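PDB 5OYN: D-xylonate dehydratase from Caulobacter crescentus, which catalyses the dehydration of D-xylonate to 2-dehydro-3-deoxy-D-arabinonate in D-xylose breakdown and also dehydrates D-gluconate with similar efficiency. Local coordinates for residues A[183-187]-A[188-192]; A[449-452]-A[453-457]; A[407-411]-A[412-416]; A[370-373]-A[374-377]. All coordinates share one frame; numbering follows the deposited sequence.

Overall arrangement
All four contacts are local features of the dehydratase (a helix end, a turn, a helix start and a loop corner), each away from the [2Fe-2S] cluster and the magnesium. Interactions 2 and 3 are direct neighbours, their centres about 17 Å apart. There the turn of 452-455 meets helix 411-417 through a probable hydrogen bond from Arg454 NH1 to Arg416 O (3.2 Å). Interaction 1, in the N-terminal family region, lies on the same side of the chain's centre as these two; its nearest atoms are about 8 Å from interaction 3 and about 10 Å from interaction 2. Interaction 4 stands apart, its centre about 26 Å from that of interaction 3 and about 42 Å from that of interaction 2.

Interaction 1 (A[183-187]-A[188-192]); sequences RRKLA and AGEIT
A chi1 of 84° places CG1 of Ile191 between its own N and carbonyl carbon and carries it to Leu186 CB (4.1 Å), where the loop after helix 177-187 returns to its last turn in a Schellman motif. The leucine torsion (chi1 -177°) directs the branch, with CD1, toward the backbone carbonyls of Ile191 and Thr192. The main bond of the motif runs from Glu190 N to Lys185 O (2.8 Å), almost head-on to the carbonyl, while the inner bond from Gly189 N to Leu186 O is weak. One residue earlier, Arg184 O still takes the helical bond from Ala188 N. Gly189 adopts a positive phi (62°), a conformation that costs a residue without a CB little.

Leucine and isoleucine suit the reversal because it folds the loop back over the last helical turn, and both side chains lean on Phe196 of the next helix. The guanidinium of Arg184 has its partner outside, in a salt bridge with Asp503, and Arg183 pairs with Asp31 and the chain end of His600 of a second subunit. Lys185 and Glu190 are opposite in charge, but their charged atoms are not in contact. The aliphatic base of the lysine packs instead, with its CB 3.7 Å from Ile191 CG2.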
loop_
_atom_site.group_PDB
_atom_site.type_symbol
_atom_site.label_atom_id
_atom_site.label_comp_id
_atom_site.label_asym_id
_atom_site.label_seq_id
_atom_site.Cartn_x
_atom_site.Cartn_y
_atom_site.Cartn_z
ATOM N N ARG A 183 2.444 -31.682 22.506
ATOM C CA ARG A 183 2.157 -31.765 23.936
ATOM C C ARG A 183 2.393 -33.179 24.460
ATOM O O ARG A 183 2.826 -33.359 25.604
ATOM C CB ARG A 183 0.718 -31.312 24.214
ATOM C CG ARG A 183 0.529 -29.797 24.254
ATOM C CD ARG A 183 -0.472 -29.356 25.317
ATOM N NE ARG A 183 -1.792 -29.043 24.766
ATOM C CZ ARG A 183 -2.617 -28.092 25.221
ATOM N NH1 ARG A 183 -2.289 -27.327 26.252
ATOM N NH2 ARG A 183 -3.794 -27.907 24.643
ATOM N N ARG A 184 2.151 -34.190 23.624
ATOM C CA ARG A 184 2.315 -35.574 24.044
ATOM C C ARG A 184 3.778 -35.991 24.050
ATOM O O ARG A 184 4.219 -36.702 24.960
ATOM C CB ARG A 184 1.497 -36.487 23.131
ATOM C CG ARG A 184 0.010 -36.181 23.194
ATOM C CD ARG A 184 -0.794 -37.195 22.423
ATOM N NE ARG A 184 -1.890 -36.577 21.686
ATOM C CZ ARG A 184 -2.065 -36.711 20.374
ATOM N NH1 ARG A 184 -1.210 -37.445 19.661
ATOM N NH2 ARG A 184 -3.094 -36.115 19.779
ATOM N N LYS A 185 4.543 -35.558 23.051
ATOM C CA LYS A 185 5.945 -35.948 22.981
ATOM C C LYS A 185 6.793 -35.204 24.005
ATOM O O LYS A 185 7.785 -35.745 24.497
ATOM C CB LYS A 185 6.460 -35.727 21.564
ATOM C CG LYS A 185 5.506 -36.258 20.504
ATOM C CD LYS A 185 6.257 -36.767 19.288
ATOM C CE LYS A 185 5.724 -36.132 18.007
ATOM N NZ LYS A 185 4.929 -37.091 17.190
ATOM N N LEU A 186 6.413 -33.977 24.354
ATOM C CA LEU A 186 7.123 -33.265 25.410
ATOM C C LEU A 186 6.872 -33.894 26.770
ATOM O O LEU A 186 7.772 -33.912 27.620
ATOM C CB LEU A 186 6.711 -31.798 25.431
ATOM C CG LEU A 186 7.431 -30.925 26.454
ATOM C CD1 LEU A 186 8.820 -30.546 25.948
ATOM C CD2 LEU A 186 6.614 -29.678 26.769
ATOM N N ALA A 187 5.659 -34.400 27.000
ATOM C CA ALA A 187 5.380 -35.117 28.241
ATOM C C ALA A 187 6.122 -36.447 28.273
ATOM O O ALA A 187 6.766 -36.786 29.272
ATOM C CB ALA A 187 3.875 -35.330 28.401
ATOM N N ALA A 188 6.060 -37.204 27.176
ATOM C CA ALA A 188 6.762 -38.476 27.025
ATOM C C ALA A 188 8.281 -38.310 26.929
ATOM O O ALA A 188 8.969 -39.328 26.686
ATOM C CB ALA A 188 6.234 -39.222 25.798
ATOM N N GLY A 189 8.774 -37.081 27.103
ATOM C CA GLY A 189 10.203 -36.816 27.113
ATOM C C GLY A 189 10.908 -37.143 25.817
ATOM O O GLY A 189 12.085 -37.521 25.839
ATOM N N GLU A 190 10.222 -37.008 24.682
ATOM C CA GLU A 190 10.814 -37.285 23.378
ATOM C C GLU A 190 11.176 -36.027 22.584
ATOM O O GLU A 190 11.886 -36.144 21.579
ATOM C CB GLU A 190 9.868 -38.171 22.550
ATOM C CG GLU A 190 9.661 -39.566 23.139
ATOM C CD GLU A 190 8.483 -40.300 22.522
ATOM O OE1 GLU A 190 7.783 -39.697 21.672
ATOM O OE2 GLU A 190 8.254 -41.475 22.895
ATOM N N ILE A 191 10.704 -34.839 22.989
ATOM C CA ILE A 191 11.139 -33.569 22.410
ATOM C C ILE A 191 11.374 -32.577 23.541
ATOM O O ILE A 191 10.835 -32.720 24.643
ATOM C CB ILE A 191 10.139 -32.955 21.395
ATOM C CG1 ILE A 191 9.056 -32.142 22.126
ATOM C CG2 ILE A 191 9.568 -34.016 20.446
ATOM C CD1 ILE A 191 8.267 -31.187 21.237
ATOM N N THR A 192 12.189 -31.553 23.252
ATOM C CA THR A 192 12.508 -30.530 24.234
ATOM C C THR A 192 11.626 -29.304 24.018
ATOM O O THR A 192 10.735 -29.289 23.163
ATOM C CB THR A 192 13.984 -30.144 24.180
ATOM O OG1 THR A 192 14.301 -29.384 25.356
ATOM C CG2 THR A 192 14.280 -29.305 22.925
#

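Interaction 2 (A[449-452]-A[453-457]); sequences LEID and ERCIL
Cys455 turns its thiol back on the residues that precede the strand, and Asp452 N donates to SG in a practically straight bond (3.2 Å, 179°). The sulfur can reach this amide because it lies beside its own backbone N and anti to the carbonyl carbon (chi1 -46°). Asp452 and Cys455 are also the first and last residues of a type I beta turn, closed by Cys455 N donating to Asp452 O at 3.1 Å from above the carbonyl plane.

The packed side of the turn is apolar. CG2 of Ile451 lies 3.7 Å from SG, and its CD1 looks toward CD2 of Leu457, so sulfur serves as hydrogen-bond acceptor and as hydrocarbon neighbour at once. With an alanine in place of Cys455, the Asp452 amide would probably lose its acceptor and a gap would open beside the Ile451 methyl.

The other side is polar and looser. Asp452 and Arg454 are exposed, and OD1 of Asp452 accepts only a weak bond from Arg454 N (3.3 Å); a short acid suits this place, where a carboxylate can fold over the turn. Arg454 NH1 reaches Arg416 O, and Glu453 O meets the Tyr417 hydroxyl, linking the turn to helix 411-417. Beneath, Ile451 and Cys455 rest on Ile432 of strand 426-435, which runs parallel to strand 455-460; strand 492-494 lies on the other flank.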
loop_
_atom_site.group_PDB
_atom_site.type_symbol
_atom_site.label_atom_id
_atom_site.label_comp_id
_atom_site.label_asym_id
_atom_site.label_seq_id
_atom_site.Cartn_x
_atom_site.Cartn_y
_atom_site.Cartn_z
ATOM N N LEU A 449 -4.956 -39.321 42.221
ATOM C CA LEU A 449 -6.177 -39.660 41.503
ATOM C C LEU A 449 -6.133 -41.037 40.861
ATOM O O LEU A 449 -7.174 -41.501 40.383
ATOM C CB LEU A 449 -6.485 -38.605 40.437
ATOM C CG LEU A 449 -6.500 -37.201 41.016
ATOM C CD1 LEU A 449 -6.271 -36.202 39.908
ATOM C CD2 LEU A 449 -7.818 -36.945 41.739
ATOM N N GLU A 450 -4.975 -41.696 40.856
ATOM C CA GLU A 450 -4.835 -43.050 40.326
ATOM C C GLU A 450 -5.585 -43.236 39.013
ATOM O O GLU A 450 -6.599 -43.944 38.958
ATOM C CB GLU A 450 -5.313 -44.078 41.352
ATOM C CG GLU A 450 -4.235 -44.499 42.333
ATOM C CD GLU A 450 -4.758 -45.426 43.410
ATOM O OE1 GLU A 450 -6.000 -45.546 43.542
ATOM O OE2 GLU A 450 -3.926 -46.029 44.127
ATOM N N ILE A 451 -5.089 -42.599 37.959
ATOM C CA ILE A 451 -5.706 -42.634 36.638
ATOM C C ILE A 451 -5.166 -43.837 35.877
ATOM O O ILE A 451 -3.985 -44.187 35.997
ATOM C CB ILE A 451 -5.436 -41.310 35.891
ATOM C CG1 ILE A 451 -5.796 -40.114 36.784
ATOM C CG2 ILE A 451 -6.209 -41.254 34.584
ATOM C CD1 ILE A 451 -5.988 -38.798 36.038
ATOM N N ASP A 452 -6.031 -44.495 35.113
ATOM C CA ASP A 452 -5.600 -45.622 34.291
ATOM C C ASP A 452 -6.466 -45.665 33.039
ATOM O O ASP A 452 -7.317 -44.798 32.821
ATOM C CB ASP A 452 -5.644 -46.946 35.069
ATOM C CG ASP A 452 -7.025 -47.247 35.691
ATOM O OD1 ASP A 452 -8.071 -46.769 35.182
ATOM O OD2 ASP A 452 -7.057 -47.986 36.705
ATOM N N GLU A 453 -6.270 -46.714 32.239
ATOM C CA GLU A 453 -6.852 -46.791 30.904
ATOM C C GLU A 453 -8.377 -46.746 30.887
ATOM O O GLU A 453 -8.959 -46.516 29.822
ATOM C CB GLU A 453 -6.357 -48.063 30.231
ATOM C CG GLU A 453 -5.082 -48.563 30.874
ATOM C CD GLU A 453 -4.669 -49.914 30.350
ATOM O OE1 GLU A 453 -3.445 -50.197 30.332
ATOM O OE2 GLU A 453 -5.571 -50.683 29.944
ATOM N N ARG A 454 -9.049 -46.952 32.019
ATOM C CA ARG A 454 -10.506 -47.003 32.024
ATOM C C ARG A 454 -11.134 -45.755 32.640
ATOM O O ARG A 454 -12.282 -45.801 33.096
ATOM C CB ARG A 454 -11.000 -48.265 32.738
ATOM C CG ARG A 454 -10.148 -49.513 32.488
ATOM C CD ARG A 454 -10.238 -50.016 31.054
ATOM N NE ARG A 454 -11.584 -49.887 30.493
ATOM C CZ ARG A 454 -11.931 -50.319 29.280
ATOM N NH1 ARG A 454 -11.031 -50.921 28.502
ATOM N NH2 ARG A 454 -13.176 -50.150 28.842
ATOM N N CYS A 455 -10.418 -44.634 32.641
ATOM C CA CYS A 455 -10.967 -43.358 33.078
ATOM C C CYS A 455 -11.459 -42.551 31.880
ATOM O O CYS A 455 -11.172 -42.866 30.724
ATOM C CB CYS A 455 -9.926 -42.568 33.876
ATOM S SG CYS A 455 -9.067 -43.577 35.122
ATOM N N ILE A 456 -12.233 -41.507 32.172
ATOM C CA ILE A 456 -12.687 -40.552 31.166
ATOM C C ILE A 456 -12.475 -39.146 31.723
ATOM O O ILE A 456 -13.000 -38.807 32.791
ATOM C CB ILE A 456 -14.158 -40.782 30.760
ATOM C CG1 ILE A 456 -14.664 -39.626 29.898
ATOM C CG2 ILE A 456 -15.056 -40.988 31.985
ATOM C CD1 ILE A 456 -15.928 -39.943 29.155
ATOM N N LEU A 457 -11.696 -38.333 31.010
ATOM C CA LEU A 457 -11.355 -37.004 31.498
ATOM C C LEU A 457 -12.471 -36.019 31.176
ATOM O O LEU A 457 -12.937 -35.931 30.034
ATOM C CB LEU A 457 -10.026 -36.547 30.908
ATOM C CG LEU A 457 -8.916 -37.600 31.073
ATOM C CD1 LEU A 457 -7.714 -37.273 30.197
ATOM C CD2 LEU A 457 -8.498 -37.763 32.537
#

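Interaction 3 (A[407-411]-A[412-416]); sequences SVIGE and EFRKR
Gly410 stands at the N-cap of helix 411-417, its carbonyl O receiving Arg414 N at 2.8 Å, and the next bond, from Lys415 N to Glu411 O, is almost straight (174°). On the outer surface of this first turn, Glu411 and Lys415, four residues apart, lie side by side and point the same way. NZ of the lysine reaches OE2 at 2.8 Å in a salt bridge, approaching from above the carboxylate plane. In the glutamate, chi1 of 67° sends CG out across the helix, and the bend at chi2 (142°) then brings the carboxylate round to the lysine. An acid suits the opening turn for a second reason: its negative charge probably interacts favourably with the partly positive N-terminal end.

Ile409 and Arg414 occupy the positions just before the N-cap and four residues beyond it, the pair that forms the hydrophobic staple when both are apolar. Here the arginine side chain crosses that of the isoleucine at about a right angle, with CG2 over one face of the guanidinium, 3.4 Å from NH2. The same methyl also meets the Phe413 ring, obliquely, at CD1 (3.9 Å). A branched aliphatic residue can thus serve a flat cation and an aromatic ring together. Phe413, buried, turns inward to touch Pro505, which Ile409 also contacts, and its ring meets that of Tyr417 one turn on.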
loop_
_atom_site.group_PDB
_atom_site.type_symbol
_atom_site.label_atom_id
_atom_site.label_comp_id
_atom_site.label_asym_id
_atom_site.label_seq_id
_atom_site.Cartn_x
_atom_site.Cartn_y
_atom_site.Cartn_z
ATOM N N SER A 407 -14.961 -38.813 13.245
ATOM C CA SER A 407 -13.967 -38.923 12.175
ATOM C C SER A 407 -12.572 -39.164 12.703
ATOM O O SER A 407 -11.682 -39.533 11.935
ATOM C CB SER A 407 -13.952 -37.664 11.320
ATOM O OG SER A 407 -13.339 -36.601 12.018
ATOM N N VAL A 408 -12.383 -39.023 14.006
ATOM C CA VAL A 408 -11.074 -38.937 14.623
ATOM C C VAL A 408 -10.799 -40.093 15.587
ATOM O O VAL A 408 -9.698 -40.178 16.150
ATOM C CB VAL A 408 -10.941 -37.551 15.287
ATOM C CG1 VAL A 408 -10.005 -37.512 16.444
ATOM C CG2 VAL A 408 -10.553 -36.514 14.217
ATOM N N ILE A 409 -11.725 -41.049 15.707
ATOM C CA ILE A 409 -11.485 -42.221 16.540
ATOM C C ILE A 409 -10.304 -42.996 15.976
ATOM O O ILE A 409 -10.338 -43.472 14.834
ATOM C CB ILE A 409 -12.745 -43.098 16.627
ATOM C CG1 ILE A 409 -13.785 -42.467 17.554
ATOM C CG2 ILE A 409 -12.397 -44.473 17.148
ATOM C CD1 ILE A 409 -15.199 -42.703 17.112
ATOM N N GLY A 410 -9.249 -43.120 16.769
ATOM C CA GLY A 410 -8.113 -43.900 16.338
ATOM C C GLY A 410 -8.367 -45.381 16.471
ATOM O O GLY A 410 -9.232 -45.822 17.225
ATOM N N GLU A 411 -7.597 -46.174 15.723
ATOM C CA GLU A 411 -7.816 -47.615 15.770
ATOM C C GLU A 411 -7.398 -48.210 17.114
ATOM O O GLU A 411 -8.013 -49.177 17.576
ATOM C CB GLU A 411 -7.088 -48.297 14.615
ATOM C CG GLU A 411 -5.590 -48.227 14.699
ATOM C CD GLU A 411 -4.937 -49.510 14.236
ATOM O OE1 GLU A 411 -3.903 -49.431 13.528
ATOM O OE2 GLU A 411 -5.463 -50.595 14.582
ATOM N N GLU A 412 -6.376 -47.647 17.761
ATOM C CA GLU A 412 -6.026 -48.101 19.103
ATOM C C GLU A 412 -7.124 -47.750 20.104
ATOM O O GLU A 412 -7.457 -48.560 20.979
ATOM C CB GLU A 412 -4.689 -47.496 19.528
ATOM C CG GLU A 412 -3.842 -48.420 20.393
ATOM C CD GLU A 412 -3.566 -49.763 19.725
ATOM O OE1 GLU A 412 -3.210 -49.772 18.524
ATOM O OE2 GLU A 412 -3.714 -50.811 20.397
ATOM N N PHE A 413 -7.690 -46.544 19.991
ATOM C CA PHE A 413 -8.842 -46.160 20.805
ATOM C C PHE A 413 -10.013 -47.105 20.570
ATOM O O PHE A 413 -10.682 -47.522 21.523
ATOM C CB PHE A 413 -9.230 -44.714 20.477
ATOM C CG PHE A 413 -10.389 -44.159 21.280
ATOM C CD1 PHE A 413 -11.709 -44.450 20.937
ATOM C CD2 PHE A 413 -10.159 -43.275 22.334
ATOM C CE1 PHE A 413 -12.774 -43.909 21.661
ATOM C CE2 PHE A 413 -11.215 -42.726 23.059
ATOM C CZ PHE A 413 -12.524 -43.049 22.723
ATOM N N ARG A 414 -10.275 -47.450 19.305
ATOM C CA ARG A 414 -11.361 -48.368 18.984
ATOM C C ARG A 414 -11.176 -49.707 19.691
ATOM O O ARG A 414 -12.063 -50.160 20.423
ATOM C CB ARG A 414 -11.455 -48.556 17.472
ATOM C CG ARG A 414 -12.694 -49.315 17.030
ATOM C CD ARG A 414 -12.906 -49.236 15.528
ATOM N NE ARG A 414 -13.054 -47.853 15.073
ATOM C CZ ARG A 414 -14.189 -47.154 15.119
ATOM N NH1 ARG A 414 -15.307 -47.702 15.600
ATOM N NH2 ARG A 414 -14.201 -45.898 14.682
ATOM N N LYS A 415 -10.013 -50.342 19.504
ATOM C CA LYS A 415 -9.737 -51.630 20.141
ATOM C C LYS A 415 -9.881 -51.573 21.657
ATOM O O LYS A 415 -10.308 -52.552 22.270
ATOM C CB LYS A 415 -8.327 -52.104 19.783
ATOM C CG LYS A 415 -8.253 -52.927 18.505
ATOM C CD LYS A 415 -6.815 -53.310 18.169
ATOM C CE LYS A 415 -6.509 -53.070 16.691
ATOM N NZ LYS A 415 -5.086 -52.658 16.460
ATOM N N ARG A 416 -9.542 -50.450 22.278
ATOM C CA ARG A 416 -9.520 -50.401 23.735
ATOM C C ARG A 416 -10.919 -50.279 24.335
ATOM O O ARG A 416 -11.213 -50.920 25.352
ATOM C CB ARG A 416 -8.635 -49.243 24.209
ATOM C CG ARG A 416 -8.368 -49.252 25.712
ATOM C CD ARG A 416 -7.520 -48.075 26.174
ATOM N NE ARG A 416 -6.420 -47.784 25.263
ATOM C CZ ARG A 416 -5.258 -48.430 25.277
ATOM N NH1 ARG A 416 -5.053 -49.404 26.162
ATOM N NH2 ARG A 416 -4.303 -48.104 24.409
#

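Interaction 4 (A[370-373]-A[374-377]); sequences RETS and DREV
Glu371 and Arg375 supply the charged part of this contact: NH2 of the arginine donates to OE2 at 2.7 Å in a salt bridge. The oxygen lies at the guanidinium edge, close to its plane, and is met on its anti side, with the two flat groups turned 47° apart. Arg375 has a second acid, Glu344, on NH1, and Asp374 OD2 forms a salt bridge with Arg331.

Van der Waals packing comes next: CG2 of Thr372 sits over the centre of one guanidinium face, 3.4 Å from CZ, while a bend at chi2 (-74°) folds the arginine back over it. Replacing Arg375 by a leucine would probably leave Glu371 without its cationic mate and strip the threonine methyl of its flat cover.

Hydrogen bonds use the other branch of Thr372. A chi1 of 168° sets OG1 opposite the backbone N, and the hydroxyl accepts from Asp374 N at 2.9 Å and also bonds to Ala335 O; threonine suits the site because its methyl packs on Arg375 while its hydroxyl takes the Asp374 amide. Asp374 OD2 also bonds Asn170 of a third subunit, and OD1 takes Glu376 N at 3.2 Å. Two side-chain–backbone turns therefore follow in succession along this loop, an ST turn at Thr372 and an Asx turn at Asp374.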
loop_
_atom_site.group_PDB
_atom_site.type_symbol
_atom_site.label_atom_id
_atom_site.label_comp_id
_atom_site.label_asym_id
_atom_site.label_seq_id
_atom_site.Cartn_x
_atom_site.Cartn_y
_atom_site.Cartn_z
ATOM N N ARG A 370 -16.803 -31.919 -11.486
ATOM C CA ARG A 370 -15.967 -31.745 -10.307
ATOM C C ARG A 370 -15.507 -33.057 -9.676
ATOM O O ARG A 370 -15.131 -33.058 -8.499
ATOM C CB ARG A 370 -16.704 -30.913 -9.253
ATOM C CG ARG A 370 -16.897 -29.435 -9.619
ATOM C CD ARG A 370 -15.783 -28.903 -10.482
ATOM N NE ARG A 370 -15.993 -27.488 -10.770
ATOM C CZ ARG A 370 -15.183 -26.503 -10.376
ATOM N NH1 ARG A 370 -14.091 -26.769 -9.666
ATOM N NH2 ARG A 370 -15.479 -25.248 -10.681
ATOM N N GLU A 371 -15.523 -34.171 -10.399
ATOM C CA GLU A 371 -14.949 -35.370 -9.799
ATOM C C GLU A 371 -13.472 -35.131 -9.508
ATOM O O GLU A 371 -12.758 -34.507 -10.300
ATOM C CB GLU A 371 -15.118 -36.604 -10.693
ATOM C CG GLU A 371 -14.793 -37.903 -9.930
ATOM C CD GLU A 371 -14.684 -39.151 -10.810
ATOM O OE1 GLU A 371 -15.178 -39.135 -11.972
ATOM O OE2 GLU A 371 -14.085 -40.151 -10.324
ATOM N N THR A 372 -13.021 -35.618 -8.358
ATOM C CA THR A 372 -11.655 -35.377 -7.926
ATOM C C THR A 372 -10.650 -35.927 -8.923
ATOM O O THR A 372 -10.955 -36.775 -9.767
ATOM C CB THR A 372 -11.381 -36.025 -6.578
ATOM O OG1 THR A 372 -9.969 -35.997 -6.337
ATOM C CG2 THR A 372 -11.850 -37.464 -6.605
ATOM N N SER A 373 -9.422 -35.442 -8.786
ATOM C CA SER A 373 -8.302 -35.847 -9.619
ATOM C C SER A 373 -7.229 -36.577 -8.833
ATOM O O SER A 373 -6.261 -37.053 -9.433
ATOM C CB SER A 373 -7.683 -34.626 -10.303
ATOM O OG SER A 373 -7.686 -33.493 -9.440
ATOM N N ASP A 374 -7.368 -36.680 -7.510
ATOM C CA ASP A 374 -6.378 -37.346 -6.664
ATOM C C ASP A 374 -7.110 -38.294 -5.717
ATOM O O ASP A 374 -7.554 -37.897 -4.634
ATOM C CB ASP A 374 -5.546 -36.326 -5.908
ATOM C CG ASP A 374 -4.202 -36.873 -5.481
ATOM O OD1 ASP A 374 -4.089 -38.110 -5.327
ATOM O OD2 ASP A 374 -3.255 -36.061 -5.305
ATOM N N ARG A 375 -7.221 -39.565 -6.107
ATOM C CA ARG A 375 -7.915 -40.492 -5.221
ATOM C C ARG A 375 -7.089 -40.858 -3.990
ATOM O O ARG A 375 -7.600 -41.580 -3.123
ATOM C CB ARG A 375 -8.331 -41.742 -5.996
ATOM C CG ARG A 375 -9.518 -41.538 -6.952
ATOM C CD ARG A 375 -10.861 -41.410 -6.212
ATOM N NE ARG A 375 -11.982 -41.112 -7.113
ATOM C CZ ARG A 375 -13.149 -40.593 -6.720
ATOM N NH1 ARG A 375 -13.368 -40.302 -5.439
ATOM N NH2 ARG A 375 -14.100 -40.350 -7.613
ATOM N N GLU A 376 -5.843 -40.376 -3.886
ATOM C CA GLU A 376 -5.060 -40.505 -2.656
ATOM C C GLU A 376 -5.569 -39.563 -1.573
ATOM O O GLU A 376 -5.271 -39.757 -0.384
ATOM C CB GLU A 376 -3.577 -40.197 -2.932
ATOM C CG GLU A 376 -2.598 -41.396 -2.927
ATOM C CD GLU A 376 -1.190 -41.061 -3.522
ATOM O OE1 GLU A 376 -0.783 -39.866 -3.565
ATOM O OE2 GLU A 376 -0.484 -42.008 -3.954
ATOM N N VAL A 377 -6.339 -38.554 -1.964
ATOM C CA VAL A 377 -6.665 -37.421 -1.114
ATOM C C VAL A 377 -8.161 -37.336 -0.872
ATOM O O VAL A 377 -8.612 -37.130 0.261
ATOM C CB VAL A 377 -6.135 -36.093 -1.722
ATOM C CG1 VAL A 377 -6.374 -34.922 -0.783
ATOM C CG2 VAL A 377 -4.681 -36.233 -2.085
#